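Long-range contacts in N-acetylglucosaminidase (Paenibacillus barengoltzii, PDB 6INX), which hydrolyses N-acetylglucosaminide linkages as a family 18 glycoside hydrolase, probably including the bond within the chitobiose core of N-linked glycans: residues V11-L16 / H46-K51; D40-G45 / A91-R96. One frame throughout, in Å; residues are numbered along the deposited sequence.

Contact 1 (V11-L16 / H46-K51)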
ATOM      1  N   VAL A  11      27.007   8.351  -4.312  1.00 10.72           N
ATOM      2  CA  VAL A  11      27.654   9.270  -5.240  1.00 12.25           C
ATOM      3  C   VAL A  11      27.725   8.577  -6.588  1.00 13.61           C
ATOM      4  O   VAL A  11      28.336   7.508  -6.706  1.00 12.96           O
ATOM      5  CB  VAL A  11      29.067   9.644  -4.771  1.00 15.64           C
ATOM      6  CG1 VAL A  11      29.662  10.695  -5.710  1.00 15.60           C
ATOM      7  CG2 VAL A  11      29.039  10.138  -3.329  1.00 16.60           C
ATOM      8  N   SER A  12      27.106   9.172  -7.605  1.00 14.19           N
ATOM      9  CA  SER A  12      27.265   8.632  -8.950  1.00 14.74           C
ATOM     10  C   SER A  12      28.730   8.706  -9.372  1.00 15.19           C
ATOM     11  O   SER A  12      29.480   9.583  -8.938  1.00 16.31           O
ATOM     12  CB  SER A  12      26.395   9.399  -9.942  1.00 21.14           C
ATOM     13  OG  SER A  12      26.963  10.656 -10.242  1.00 23.90           O
ATOM     14  N   ASP A  13      29.153   7.744 -10.198  1.00 14.29           N
ATOM     15  CA  ASP A  13      30.527   7.761 -10.696  1.00 15.33           C
ATOM     16  C   ASP A  13      30.851   9.102 -11.343  1.00 18.16           C
ATOM     17  O   ASP A  13      31.963   9.626 -11.196  1.00 18.12           O
ATOM     18  CB  ASP A  13      30.729   6.605 -11.683  1.00 17.31           C
ATOM     19  CG  ASP A  13      31.986   6.758 -12.529  1.00 21.94           C
ATOM     20  OD1 ASP A  13      33.101   6.744 -11.970  1.00 28.58           O
ATOM     21  OD2 ASP A  13      31.852   6.889 -13.765  1.00 26.08           O
ATOM     22  N   ARG A  14      29.869   9.686 -12.031  1.00 18.53           N
ATOM     23  CA  ARG A  14      30.064  10.965 -12.704  1.00 20.55           C
ATOM     24  C   ARG A  14      30.356  12.093 -11.718  1.00 21.08           C
ATOM     25  O   ARG A  14      31.012  13.079 -12.083  1.00 23.14           O
ATOM     26  CB  ARG A  14      28.818  11.265 -13.537  1.00 21.24           C
ATOM     27  CG  ARG A  14      28.753  12.630 -14.187  1.00 29.37           C
ATOM     28  CD  ARG A  14      27.470  12.746 -15.003  1.00 28.56           C
ATOM     29  NE  ARG A  14      27.293  11.600 -15.892  1.00 33.14           N
ATOM     30  CZ  ARG A  14      27.962  11.422 -17.028  1.00 32.17           C
ATOM     31  NH1 ARG A  14      28.860  12.316 -17.425  1.00 32.66           N
ATOM     32  NH2 ARG A  14      27.737  10.344 -17.767  1.00 34.85           N
ATOM     33  N   HIS A  15      29.909  11.967 -10.468  1.00 18.72           N
ATOM     34  CA  HIS A  15      30.081  13.022  -9.474  1.00 18.93           C
ATOM     35  C   HIS A  15      31.298  12.833  -8.579  1.00 20.45           C
ATOM     36  O   HIS A  15      31.582  13.710  -7.758  1.00 20.51           O
ATOM     37  CB  HIS A  15      28.824  13.166  -8.608  1.00 20.24           C
ATOM     38  CG  HIS A  15      27.619  13.621  -9.369  1.00 20.65           C
ATOM     39  ND1 HIS A  15      26.337  13.261  -9.019  1.00 20.26           N
ATOM     40  CD2 HIS A  15      27.505  14.402 -10.469  1.00 24.50           C
ATOM     41  CE1 HIS A  15      25.482  13.801  -9.871  1.00 24.88           C
ATOM     42  NE2 HIS A  15      26.166  14.498 -10.761  1.00 25.21           N
ATOM     43  N   LEU A  16      32.015  11.718  -8.702  1.00 19.28           N
ATOM     44  CA  LEU A  16      33.209  11.498  -7.885  1.00 17.24           C
ATOM     45  C   LEU A  16      34.205  12.652  -7.921  1.00 20.35           C
ATOM     46  O   LEU A  16      34.706  13.030  -6.850  1.00 20.49           O
ATOM     47  CB  LEU A  16      33.861  10.155  -8.242  1.00 19.29           C
ATOM     48  CG  LEU A  16      33.109   8.899  -7.788  1.00 16.29           C
ATOM     49  CD1 LEU A  16      33.696   7.664  -8.481  1.00 15.59           C
ATOM     50  CD2 LEU A  16      33.135   8.755  -6.267  1.00 19.30           C
ATOM     51  N   HIS A  46      31.913   0.486 -17.629  1.00 18.82           N
ATOM     52  CA  HIS A  46      31.270   1.737 -18.003  1.00 19.59           C
ATOM     53  C   HIS A  46      31.575   2.871 -17.031  1.00 19.41           C
ATOM     54  O   HIS A  46      31.301   4.034 -17.351  1.00 22.15           O
ATOM     55  CB  HIS A  46      29.756   1.528 -18.056  1.00 22.05           C
ATOM     56  CG  HIS A  46      29.182   1.040 -16.760  1.00 21.20           C
ATOM     57  ND1 HIS A  46      29.435  -0.224 -16.262  1.00 24.90           N
ATOM     58  CD2 HIS A  46      28.395   1.653 -15.844  1.00 23.16           C
ATOM     59  CE1 HIS A  46      28.826  -0.366 -15.099  1.00 21.10           C
ATOM     60  NE2 HIS A  46      28.182   0.754 -14.825  1.00 20.06           N
ATOM     61  N   LEU A  47      32.121   2.569 -15.856  1.00 16.47           N
ATOM     62  CA  LEU A  47      32.398   3.600 -14.864  1.00 19.35           C
ATOM     63  C   LEU A  47      33.721   4.285 -15.181  1.00 21.00           C
ATOM     64  O   LEU A  47      34.690   3.637 -15.584  1.00 24.13           O
ATOM     65  CB  LEU A  47      32.459   2.969 -13.474  1.00 17.15           C
ATOM     66  CG  LEU A  47      31.183   2.220 -13.083  1.00 17.01           C
ATOM     67  CD1 LEU A  47      31.392   1.407 -11.818  1.00 16.36           C
ATOM     68  CD2 LEU A  47      30.018   3.196 -12.917  1.00 19.67           C
ATOM     69  N   GLN A  48      33.767   5.601 -14.982  1.00 28.33           N
ATOM     70  CA  GLN A  48      34.851   6.399 -15.544  1.00 29.14           C
ATOM     71  C   GLN A  48      35.868   6.918 -14.536  1.00 30.95           C
ATOM     72  O   GLN A  48      37.015   7.162 -14.917  1.00 34.58           O
ATOM     73  CB  GLN A  48      34.283   7.580 -16.345  1.00 32.24           C
ATOM     74  CG  GLN A  48      33.752   7.178 -17.715  1.00 35.22           C
ATOM     75  CD  GLN A  48      34.596   6.100 -18.373  1.00 37.87           C
ATOM     76  OE1 GLN A  48      34.160   4.958 -18.527  1.00 41.10           O
ATOM     77  NE2 GLN A  48      35.815   6.458 -18.760  1.00 39.10           N
ATOM     78  N   ASN A  49      35.501   7.083 -13.266  1.00 24.03           N
ATOM     79  CA  ASN A  49      36.343   7.807 -12.321  1.00 21.16           C
ATOM     80  C   ASN A  49      36.899   6.927 -11.206  1.00 19.86           C
ATOM     81  O   ASN A  49      37.299   7.445 -10.156  1.00 18.14           O
ATOM     82  CB  ASN A  49      35.587   9.007 -11.745  1.00 23.55           C
ATOM     83  CG  ASN A  49      35.321  10.071 -12.782  1.00 27.06           C
ATOM     84  OD1 ASN A  49      36.234  10.521 -13.472  1.00 31.05           O
ATOM     85  ND2 ASN A  49      34.068  10.488 -12.896  1.00 23.63           N
ATOM     86  N   LEU A  50      36.963   5.610 -11.418  1.00 21.50           N
ATOM     87  CA  LEU A  50      37.401   4.715 -10.354  1.00 18.06           C
ATOM     88  C   LEU A  50      38.878   4.880 -10.016  1.00 17.78           C
ATOM     89  O   LEU A  50      39.293   4.476  -8.923  1.00 20.72           O
ATOM     90  CB  LEU A  50      37.083   3.263 -10.714  1.00 19.55           C
ATOM     91  CG  LEU A  50      35.602   2.921 -10.945  1.00 16.26           C
ATOM     92  CD1 LEU A  50      35.424   1.415 -11.052  1.00 22.25           C
ATOM     93  CD2 LEU A  50      34.711   3.496  -9.845  1.00 23.30           C
ATOM     94  N   LYS A  51      39.670   5.468 -10.916  1.00 21.93           N
ATOM     95  CA  LYS A  51      41.074   5.733 -10.620  1.00 22.78           C
ATOM     96  C   LYS A  51      41.259   6.835  -9.588  1.00 23.74           C
ATOM     97  O   LYS A  51      42.365   6.980  -9.053  1.00 20.83           O
ATOM     98  CB  LYS A  51      41.836   6.097 -11.899  1.00 26.68           C
ATOM     99  CG  LYS A  51      41.906   4.985 -12.932  1.00 33.23           C
ATOM    100  CD  LYS A  51      42.304   3.662 -12.311  1.00 29.01           C
ATOM    101  CE  LYS A  51      43.182   2.854 -13.259  1.00 37.74           C
ATOM    102  NZ  LYS A  51      43.079   3.335 -14.665  1.00 40.57           N
TER
HETATM  103  O   HOH W   1      33.168  12.948 -14.340  1.00 37.96           O
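The buried carboxylate of Asp13 takes the backbone amides of Gln48 and Asn49, one on each oxygen. Gln48 N reaches OD2 of Asp13 at 2.6 Å in an almost straight bond, 172° at the hydrogen. It comes on the syn side but lies clearly out of the carboxylate plane. Asn49 N reaches OD1 of Asp13 at 2.7 Å and uses the syn lone pair. CG of Asp13 stands anti to its own backbone N (chi1 164°), which carries the carboxylate across to the loop. Two N-H groups therefore face the negative charge and probably stabilise it, and the carboxylate holds the loop at Gln48 and Asn49 by two successive amides.

The amide of Asn49 returns the grip. Its ND2 donates to Asp13 O at 2.8 Å, with the oxygen close to the amide plane. The donor sits above the carbonyl plane. Leu16 N also bonds this oxygen, from the opposite face, as part of the 3-10 turn 13-16. A water continues the link: it accepts from Asn49 ND2 at 3.0 Å and donates to Arg14 O at 3.1 Å.

Apolar contacts flank the polar centre. Leu47 CD2 packs on Asp13 CB at 3.7 Å. The Leu16 and Asn49 side chains lie alongside each other, pointing opposite ways, with Leu16 CD1 4.0 Å from Asn49 CB. Leu16 also rests on Ile32 of strand 29-38, and Asn49 on Pro17.

The contact ties together two neighbouring loops of the TIM barrel of family 18. One follows strand 6-12, and the other leads into helix 53-59. An aspartate side chain holding two successive backbone amides joins the two beta-alpha connections.

Contact 2 (D40-G45 / A91-R96); sequences DRIQTG and AESAVR
Ser93 OG accepts the backbone N-H of Ile42 at 2.8 Å, and this bond links strand 41-43 directly to helix 84-100. The hydroxyl oxygen also packs against the Ile42 side chain, with Ser93 OG 3.3 Å from Ile42 CB. Beyond it, CD1 of Ile42 meets CB of Ala94 at 4.0 Å. At the outer edge, Arg41 reaches Glu92 in a salt bridge. NH1 and NH2 of Arg41 both grip OE1 of Glu92, at 3.0 and 3.1 Å, end-on and near the guanidinium plane. The two flat groups are turned 33° apart.

The next shell positions the serine hydroxyl. Ser93 OG sits between its backbone N and carbonyl carbon (chi1 67°), where it also bonds Met90 O one turn back along the helix. The hydroxyl thus serves helix and strand at once. With an alanine at Ser93, the Ile42 N-H is likely to lose its side-chain acceptor, and a small gap would probably open beside Ile42. A water donates to both Ile42 O and Ser93 O, bridging strand and helix again. Ile42 also touches Leu67 and Val69 of strand 64-70.

Strand 41-43 pairs antiparallel with strand 29-38. The axes of strand 41-43 and residues 91-96 come within 6.6 Å and run 33° apart. This is a short hairpin strand, added after barrel strand 29-38, packed on a helix of the outer layer of the TIM barrel.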
ATOM      1  N   ASP A  40      25.903 -12.723 -15.513  1.00 11.58           N
ATOM      2  CA  ASP A  40      25.973 -13.148 -14.118  1.00 11.32           C
ATOM      3  C   ASP A  40      27.135 -12.524 -13.361  1.00  9.71           C
ATOM      4  O   ASP A  40      27.477 -12.996 -12.277  1.00 10.25           O
ATOM      5  CB  ASP A  40      25.997 -14.678 -13.947  1.00 11.07           C
ATOM      6  CG  ASP A  40      24.708 -15.367 -14.408  1.00 14.63           C
ATOM      7  OD1 ASP A  40      23.703 -14.692 -14.703  1.00 12.37           O
ATOM      8  OD2 ASP A  40      24.699 -16.622 -14.461  1.00 14.40           O
ATOM      9  N   ARG A  41      27.748 -11.465 -13.874  1.00 10.11           N
ATOM     10  CA  ARG A  41      28.910 -10.854 -13.246  1.00  9.08           C
ATOM     11  C   ARG A  41      28.746  -9.343 -13.107  1.00 11.78           C
ATOM     12  O   ARG A  41      28.179  -8.676 -13.983  1.00 11.82           O
ATOM     13  CB  ARG A  41      30.208 -11.184 -14.006  1.00 12.22           C
ATOM     14  CG  ARG A  41      30.566 -12.667 -13.935  1.00 12.40           C
ATOM     15  CD  ARG A  41      31.858 -13.019 -14.683  1.00 13.41           C
ATOM     16  NE  ARG A  41      32.013 -14.475 -14.703  1.00 13.44           N
ATOM     17  CZ  ARG A  41      32.731 -15.172 -13.824  1.00 12.32           C
ATOM     18  NH1 ARG A  41      33.404 -14.549 -12.858  1.00 14.44           N
ATOM     19  NH2 ARG A  41      32.770 -16.497 -13.909  1.00 14.39           N
ATOM     20  N   ILE A  42      29.269  -8.811 -12.003  1.00 11.19           N
ATOM     21  CA  ILE A  42      29.338  -7.367 -11.801  1.00 11.01           C
ATOM     22  C   ILE A  42      30.257  -6.749 -12.841  1.00 13.23           C
ATOM     23  O   ILE A  42      31.403  -7.182 -13.018  1.00 13.00           O
ATOM     24  CB  ILE A  42      29.837  -7.067 -10.379  1.00 10.82           C
ATOM     25  CG1 ILE A  42      28.800  -7.534  -9.358  1.00 12.76           C
ATOM     26  CG2 ILE A  42      30.083  -5.575 -10.203  1.00 13.91           C
ATOM     27  CD1 ILE A  42      29.333  -7.578  -7.919  1.00 14.16           C
ATOM     28  N   GLN A  43      29.760  -5.718 -13.521  1.00 12.41           N
ATOM     29  CA  GLN A  43      30.483  -5.025 -14.577  1.00 14.66           C
ATOM     30  C   GLN A  43      30.832  -3.619 -14.115  1.00 13.10           C
ATOM     31  O   GLN A  43      29.965  -2.898 -13.614  1.00 13.56           O
ATOM     32  CB  GLN A  43      29.621  -4.941 -15.837  1.00 17.57           C
ATOM     33  CG  GLN A  43      29.146  -6.279 -16.382  1.00 14.98           C
ATOM     34  CD  GLN A  43      30.287  -7.179 -16.818  1.00 16.74           C
ATOM     35  OE1 GLN A  43      31.356  -6.707 -17.225  1.00 20.90           O
ATOM     36  NE2 GLN A  43      30.076  -8.490 -16.718  1.00 16.13           N
ATOM     37  N   THR A  44      32.097  -3.229 -14.304  1.00 13.76           N
ATOM     38  CA  THR A  44      32.570  -1.890 -13.959  1.00 15.34           C
ATOM     39  C   THR A  44      33.115  -1.106 -15.147  1.00 17.60           C
ATOM     40  O   THR A  44      33.525   0.043 -14.964  1.00 17.62           O
ATOM     41  CB  THR A  44      33.652  -1.949 -12.866  1.00 13.66           C
ATOM     42  OG1 THR A  44      34.762  -2.723 -13.334  1.00 17.33           O
ATOM     43  CG2 THR A  44      33.094  -2.570 -11.588  1.00 20.28           C
ATOM     44  N   GLY A  45      33.121  -1.684 -16.353  1.00 17.54           N
ATOM     45  CA  GLY A  45      33.792  -1.065 -17.487  1.00 20.74           C
ATOM     46  C   GLY A  45      33.180   0.241 -17.950  1.00 22.39           C
ATOM     47  O   GLY A  45      33.861   1.033 -18.610  1.00 22.56           O
ATOM     48  N   ALA A  91      29.959 -13.620  -6.999  1.00 10.45           N
ATOM     49  CA  ALA A  91      30.948 -13.545  -5.933  1.00  9.78           C
ATOM     50  C   ALA A  91      32.338 -13.303  -6.499  1.00 10.14           C
ATOM     51  O   ALA A  91      33.092 -12.463  -5.993  1.00 11.60           O
ATOM     52  CB  ALA A  91      30.914 -14.841  -5.130  1.00 11.07           C
ATOM     53  N   GLU A  92      32.696 -14.042  -7.559  1.00  9.81           N
ATOM     54  CA  GLU A  92      33.998 -13.830  -8.184  1.00 10.38           C
ATOM     55  C   GLU A  92      34.148 -12.404  -8.700  1.00 10.94           C
ATOM     56  O   GLU A  92      35.227 -11.806  -8.593  1.00 11.83           O
ATOM     57  CB  GLU A  92      34.200 -14.835  -9.325  1.00 10.75           C
ATOM     58  CG  GLU A  92      34.317 -16.262  -8.842  1.00 12.74           C
ATOM     59  CD  GLU A  92      34.085 -17.274  -9.947  1.00 12.85           C
ATOM     60  OE1 GLU A  92      34.014 -16.863 -11.112  1.00 13.16           O
ATOM     61  OE2 GLU A  92      33.951 -18.474  -9.648  1.00 12.74           O
ATOM     62  N   SER A  93      33.079 -11.845  -9.279  1.00 10.12           N
ATOM     63  CA  SER A  93      33.175 -10.509  -9.853  1.00 10.64           C
ATOM     64  C   SER A  93      33.227  -9.437  -8.773  1.00 11.76           C
ATOM     65  O   SER A  93      33.778  -8.353  -9.002  1.00 11.76           O
ATOM     66  CB  SER A  93      32.017 -10.277 -10.828  1.00 11.33           C
ATOM     67  OG  SER A  93      30.770 -10.227 -10.149  1.00 13.56           O
ATOM     68  N   ALA A  94      32.670  -9.718  -7.594  1.00 10.44           N
ATOM     69  CA  ALA A  94      32.832  -8.797  -6.474  1.00 10.53           C
ATOM     70  C   ALA A  94      34.282  -8.770  -6.025  1.00 12.84           C
ATOM     71  O   ALA A  94      34.836  -7.698  -5.741  1.00 12.19           O
ATOM     72  CB  ALA A  94      31.926  -9.220  -5.317  1.00 11.47           C
ATOM     73  N   VAL A  95      34.910  -9.947  -5.976  1.00 11.38           N
ATOM     74  CA  VAL A  95      36.325 -10.025  -5.635  1.00 12.34           C
ATOM     75  C   VAL A  95      37.163  -9.304  -6.681  1.00 12.71           C
ATOM     76  O   VAL A  95      38.136  -8.618  -6.350  1.00 13.38           O
ATOM     77  CB  VAL A  95      36.746 -11.496  -5.462  1.00 10.39           C
ATOM     78  CG1 VAL A  95      38.277 -11.613  -5.432  1.00 14.83           C
ATOM     79  CG2 VAL A  95      36.151 -12.073  -4.178  1.00 13.76           C
ATOM     80  N   ARG A  96      36.804  -9.455  -7.963  1.00 11.43           N
ATOM     81  CA  ARG A  96      37.497  -8.728  -9.019  1.00 13.29           C
ATOM     82  C   ARG A  96      37.422  -7.222  -8.795  1.00 14.16           C
ATOM     83  O   ARG A  96      38.431  -6.518  -8.911  1.00 13.58           O
ATOM     84  CB  ARG A  96      36.919  -9.108 -10.384  1.00 14.60           C
ATOM     85  CG  ARG A  96      37.644  -8.448 -11.536  1.00 19.38           C
ATOM     86  CD  ARG A  96      37.061  -8.836 -12.882  1.00 24.71           C
ATOM     87  NE  ARG A  96      37.924  -8.391 -13.972  1.00 36.09           N
ATOM     88  CZ  ARG A  96      37.748  -8.713 -15.249  1.00 40.13           C
ATOM     89  NH1 ARG A  96      36.731  -9.485 -15.609  1.00 41.99           N
ATOM     90  NH2 ARG A  96      38.591  -8.262 -16.169  1.00 38.63           N
TER
HETATM   91  O   HOH W   2      33.934  -6.717 -11.431  1.00 17.48           O
HETATM   92  O   HOH W   3      33.518  -9.237 -14.548  1.00 35.60           O

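How the contacts relate
Residues 40-45 of contact 2 run straight into residues 46-51 of contact 1. One continuous piece of chain thus meets the loop after strand 6-12 at one end and helix 84-100 at the other. The contact centres lie about 16 Å apart, and Leu50 CD1 packs on Thr44 CB at 4.2 Å between them. Both reach the same barrel sheet and sit at the periphery, their centres about 18 and 21 Å from the chain centre. In family 18 the catalytic acidic motif lies on the fourth barrel strand, here probably 105-109. Neither contact includes residues of that strand.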